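Local coordinates for surface presentation of antigens protein SpaK (Salmonella typhimurium, PDB 2FM8) that acts as a type III secretion chaperone, storing effectors such as SipA, SopA, SopE and SopE2 in the bacterial cytoplasm in a secretion-competent state for delivery into host cells, at residues D61-L66 with G96-K101; D50-W55 with A102-D107. One frame throughout, in Å; residues are numbered along the deposited sequence.

Contact 1. Residues D61-L66 with G96-K101; sequences DSMVVL and GELTLK
Gly96 meets Met63 in two ways: its carbonyl O lies 3.7 Å from Met63 CG, and a water bridges the same O to Met63 N, donating to the carbonyl and accepting from the amide. The bridge thus engages an NH of the first helical turn, where no preceding turn supplies a carbonyl. At Glu97 only CB touches the helix, 4.0 Å from Ser62 OG; the rest of the chain runs extended, OE1 accepting from Gly59 N. Leu98 makes most of the strand's share. Its amide donates to Ser62 OG at 2.9 Å, with a bent N-H...O angle of 145°, and the same hydroxyl also bonds to Gly59 O. With OG lying between the backbone N and carbonyl carbon (chi1 51°), Ser62 reaches the strand and the loop before the helix. The Leu98 side chain projects toward the helix and is crossed almost perpendicularly by Met63 and Leu66: CD1 lies 3.8 Å from Met63 SD and 3.9 Å from Leu66 CD2. Helix residues 62-66 run at 86° to strand residues 97-101, helix-on-sheet packing within the alpha/beta fold of class I type III chaperones. Leu133 adds to the apolar cluster, as do Leu74 and Met78 of the second SpaK subunit; an acidic side chain of another protein's chain packs on Met63, while strands 51-57 and 90-94 flank the strand.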
# COMPACT_ATOMS: atom_id res chain seq x y z
N ASP A 61 8.40 -0.15 14.79
CA ASP A 61 8.49 -1.11 13.67
C ASP A 61 7.17 -1.36 12.93
O ASP A 61 7.12 -2.26 12.09
CB ASP A 61 9.00 -2.45 14.19
CG ASP A 61 10.48 -2.39 14.61
OD1 ASP A 61 11.26 -1.56 14.06
OD2 ASP A 61 10.84 -3.21 15.48
N SER A 62 6.14 -0.58 13.23
CA SER A 62 4.80 -0.83 12.68
C SER A 62 4.77 -0.80 11.13
O SER A 62 4.10 -1.62 10.52
CB SER A 62 3.76 0.15 13.27
OG SER A 62 4.18 1.50 13.17
N MET A 63 5.51 0.11 10.50
CA MET A 63 5.45 0.21 9.03
C MET A 63 6.07 -1.04 8.37
O MET A 63 5.56 -1.54 7.38
CB MET A 63 6.10 1.48 8.52
CG MET A 63 5.33 2.77 8.88
SD MET A 63 3.69 2.94 8.15
CE MET A 63 4.03 3.02 6.39
N VAL A 64 7.15 -1.54 8.94
CA VAL A 64 7.78 -2.77 8.49
C VAL A 64 6.86 -3.99 8.72
O VAL A 64 6.64 -4.80 7.82
CB VAL A 64 9.15 -2.94 9.15
CG1 VAL A 64 9.68 -4.37 9.03
CG2 VAL A 64 10.13 -1.92 8.56
N VAL A 65 6.30 -4.11 9.92
CA VAL A 65 5.44 -5.26 10.17
C VAL A 65 4.22 -5.21 9.25
O VAL A 65 3.73 -6.25 8.81
CB VAL A 65 5.02 -5.36 11.64
CG1 VAL A 65 4.09 -6.54 11.84
CG2 VAL A 65 6.29 -5.54 12.54
N LEU A 66 3.76 -3.99 8.94
CA LEU A 66 2.66 -3.80 8.00
C LEU A 66 2.89 -4.52 6.64
O LEU A 66 1.94 -4.98 6.00
CB LEU A 66 2.36 -2.33 7.82
CG LEU A 66 1.10 -1.93 7.02
CD1 LEU A 66 -0.20 -2.44 7.63
CD2 LEU A 66 1.06 -0.43 6.90
N GLY A 96 7.50 8.32 11.19
CA GLY A 96 7.90 7.00 10.66
C GLY A 96 7.13 5.83 11.24
O GLY A 96 7.55 4.68 11.14
N GLU A 97 5.98 6.11 11.86
CA GLU A 97 5.18 5.07 12.50
C GLU A 97 3.77 5.08 11.95
O GLU A 97 3.22 6.13 11.67
CB GLU A 97 5.14 5.31 14.01
CG GLU A 97 6.51 5.40 14.67
CD GLU A 97 6.48 5.13 16.20
OE1 GLU A 97 5.41 4.74 16.78
OE2 GLU A 97 7.57 5.28 16.80
N LEU A 98 3.19 3.89 11.77
CA LEU A 98 1.80 3.80 11.40
C LEU A 98 0.90 4.41 12.49
O LEU A 98 1.12 4.18 13.69
CB LEU A 98 1.39 2.36 11.17
CG LEU A 98 0.02 2.16 10.52
CD1 LEU A 98 0.01 2.64 9.08
CD2 LEU A 98 -0.27 0.65 10.57
N THR A 99 -0.11 5.15 12.06
CA THR A 99 -1.02 5.83 12.97
C THR A 99 -2.46 5.35 12.79
O THR A 99 -2.95 5.19 11.67
CB THR A 99 -0.87 7.35 12.78
OG1 THR A 99 0.47 7.72 13.16
CG2 THR A 99 -1.79 8.11 13.67
N LEU A 100 -3.13 5.05 13.90
CA LEU A 100 -4.54 4.71 13.89
C LEU A 100 -5.31 5.97 14.28
O LEU A 100 -4.98 6.59 15.29
CB LEU A 100 -4.84 3.59 14.89
CG LEU A 100 -6.31 3.12 14.97
CD1 LEU A 100 -6.68 2.44 13.62
CD2 LEU A 100 -6.53 2.18 16.16
N LYS A 101 -6.34 6.31 13.52
CA LYS A 101 -7.00 7.62 13.71
C LYS A 101 -8.51 7.45 13.61
O LYS A 101 -9.00 6.74 12.72
CB LYS A 101 -6.61 8.62 12.60
CG LYS A 101 -5.16 8.77 12.29
CD LYS A 101 -4.91 9.96 11.32
CE LYS A 101 -5.36 9.74 9.89
NZ LYS A 101 -5.04 10.95 8.92
O HOH W 1 7.45 2.07 11.50

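Contact 2. Residues D50-W55 with A102-D107; sequences DDVWIW and ALVHPD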
# COMPACT_ATOMS: atom_id res chain seq x y z
N ASP A 50 -12.47 22.45 14.10
CA ASP A 50 -13.80 21.91 14.39
C ASP A 50 -13.99 20.39 14.13
O ASP A 50 -15.12 19.92 14.11
CB ASP A 50 -14.87 22.72 13.65
CG ASP A 50 -14.87 24.19 14.07
OD1 ASP A 50 -14.72 24.46 15.28
OD2 ASP A 50 -15.02 25.06 13.18
N ASP A 51 -12.90 19.65 13.92
CA ASP A 51 -12.94 18.19 13.87
C ASP A 51 -12.26 17.69 15.14
O ASP A 51 -11.18 18.15 15.48
CB ASP A 51 -12.16 17.65 12.68
CG ASP A 51 -12.75 18.04 11.33
OD1 ASP A 51 -13.97 17.94 11.16
OD2 ASP A 51 -11.98 18.39 10.43
N VAL A 52 -12.89 16.75 15.83
CA VAL A 52 -12.23 16.06 16.93
C VAL A 52 -11.60 14.74 16.45
O VAL A 52 -12.28 13.87 15.92
CB VAL A 52 -13.19 15.81 18.08
CG1 VAL A 52 -12.48 15.03 19.18
CG2 VAL A 52 -13.69 17.15 18.62
N TRP A 53 -10.29 14.63 16.66
CA TRP A 53 -9.55 13.43 16.32
C TRP A 53 -9.02 12.69 17.56
O TRP A 53 -8.48 13.29 18.49
CB TRP A 53 -8.35 13.81 15.46
CG TRP A 53 -8.65 14.27 14.08
CD1 TRP A 53 -8.88 15.54 13.69
CD2 TRP A 53 -8.70 13.46 12.89
NE1 TRP A 53 -9.08 15.59 12.35
CE2 TRP A 53 -8.97 14.33 11.82
CE3 TRP A 53 -8.54 12.10 12.62
CZ2 TRP A 53 -9.10 13.88 10.50
CZ3 TRP A 53 -8.67 11.65 11.31
CH2 TRP A 53 -8.94 12.53 10.27
N ILE A 54 -9.15 11.36 17.52
CA ILE A 54 -8.47 10.49 18.49
C ILE A 54 -7.47 9.68 17.68
O ILE A 54 -7.84 9.14 16.62
CB ILE A 54 -9.47 9.54 19.19
CG1 ILE A 54 -10.54 10.32 19.95
CG2 ILE A 54 -8.76 8.57 20.17
CD1 ILE A 54 -11.75 9.42 20.32
N TRP A 55 -6.23 9.61 18.12
CA TRP A 55 -5.25 8.82 17.37
C TRP A 55 -4.14 8.28 18.24
O TRP A 55 -4.01 8.65 19.40
CB TRP A 55 -4.69 9.62 16.20
CG TRP A 55 -3.57 10.55 16.52
CD1 TRP A 55 -2.20 10.29 16.39
CD2 TRP A 55 -3.68 11.88 16.97
NE1 TRP A 55 -1.48 11.40 16.74
CE2 TRP A 55 -2.36 12.39 17.11
CE3 TRP A 55 -4.75 12.71 17.26
CZ2 TRP A 55 -2.10 13.68 17.53
CZ3 TRP A 55 -4.50 13.98 17.68
CH2 TRP A 55 -3.18 14.46 17.81
N ALA A 102 -9.22 8.15 14.47
CA ALA A 102 -10.66 8.25 14.42
C ALA A 102 -11.06 9.72 14.29
O ALA A 102 -10.71 10.54 15.16
CB ALA A 102 -11.26 7.66 15.67
N LEU A 103 -11.72 10.07 13.20
CA LEU A 103 -12.38 11.34 13.08
C LEU A 103 -13.72 11.13 13.73
O LEU A 103 -14.59 10.51 13.17
CB LEU A 103 -12.55 11.74 11.60
CG LEU A 103 -13.34 13.03 11.32
CD1 LEU A 103 -12.68 14.19 11.99
CD2 LEU A 103 -13.46 13.27 9.84
N VAL A 104 -13.88 11.64 14.94
CA VAL A 104 -15.04 11.32 15.75
C VAL A 104 -16.34 11.95 15.21
O VAL A 104 -16.39 13.15 14.94
CB VAL A 104 -14.87 11.79 17.19
CG1 VAL A 104 -16.05 11.34 18.03
CG2 VAL A 104 -13.55 11.26 17.78
N HIS A 105 -17.38 11.14 15.12
CA HIS A 105 -18.67 11.63 14.67
C HIS A 105 -19.25 12.53 15.77
O HIS A 105 -19.13 12.21 16.93
CB HIS A 105 -19.60 10.45 14.37
CG HIS A 105 -20.86 10.84 13.66
ND1 HIS A 105 -21.86 11.56 14.27
CD2 HIS A 105 -21.26 10.65 12.38
CE1 HIS A 105 -22.84 11.78 13.40
NE2 HIS A 105 -22.50 11.24 12.25
N PRO A 106 -19.84 13.69 15.41
CA PRO A 106 -20.44 14.58 16.43
C PRO A 106 -21.49 13.97 17.37
O PRO A 106 -21.63 14.43 18.49
CB PRO A 106 -21.05 15.72 15.59
CG PRO A 106 -20.34 15.68 14.31
CD PRO A 106 -19.95 14.26 14.06
N ASP A 107 -22.21 12.94 16.93
CA ASP A 107 -23.09 12.15 17.80
C ASP A 107 -22.37 11.67 19.05
O ASP A 107 -23.01 11.42 20.06
CB ASP A 107 -23.58 10.88 17.09
CG ASP A 107 -24.62 11.16 16.03
OD1 ASP A 107 -25.07 12.31 15.90
OD2 ASP A 107 -24.98 10.22 15.34
O HOH W 2 -15.36 15.54 14.99
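Three backbone hydrogen bonds join Val52 and Ile54 to Ala102 and Val104, the antiparallel strand pairing of a sheet interior. Ile54 and Ala102 form an antiparallel hydrogen-bonded pair: Ala102 N donates to Ile54 O at 2.7 Å, and Ile54 N returns a bond to Ala102 O at 2.9 Å. One step along, Val104 N gives Val52 O a nearly straight bond of 2.9 Å, 162° at the hydrogen. Between the same two residues, whose CA atoms are 5.6 Å apart, a water takes the place of a second direct bond, accepting from Val52 N and donating to Val104 O. Between the bonded positions, Trp53 and Leu103 make a non-hydrogen-bonded pair, where Trp53 CA approaches Ala102 O to 3.3 Å in a CA-H...O contact.

The side chains sort onto two faces. On one, Leu103 lies against a face of the Trp53 indole, with CB 3.9 Å from the centroid of the six-membered ring and 13° off its normal, a CH-pi contact. With CG anti to the backbone N (chi1 175°), Leu103 carries CD1 over the ring at CE2 and on to Asp51 CB, 3.6 Å away. On the other face, Ile54 CD1 packs against Val104 CG2 at 3.6 Å, and Val52 lies beside Val104, pointing the same way.

Strand 51-57 thus sits between strands 43-48 and 97-103. Phe115, Leu119 and Phe122 of helix 112-132 cover the Ile54 side; Trp53 and Leu103 touch Gly86 of the second SpaK subunit, and an apolar side chain of another protein's chain packs on Trp53, consistent with effector binding.

In the fold
Coming from the N terminus, the chain first enters contact 2 through strand 51-57, then passes, after a short loop, into helix 62-78, whose first turn belongs to contact 1. After strand 90-94, residues 96-101 close contact 1, and 102-107 close contact 2 immediately afterwards. The inner loop, with 29 residues between its segments, thus lies wholly within the outer one, with 46. Strand 97-103 serves both: its beginning receives the helix, and its end is where contact 2 continues the pairing with strand 51-57. The centres of the two contacts lie about 21 Å apart, yet direct packing joins them, with Thr99 CG2 3.5 Å from Trp55 CD1. Contact 1 ties helix 62-78 to the antiparallel sheet, contact 2 joins two neighbouring strands within it, and both touch the second subunit.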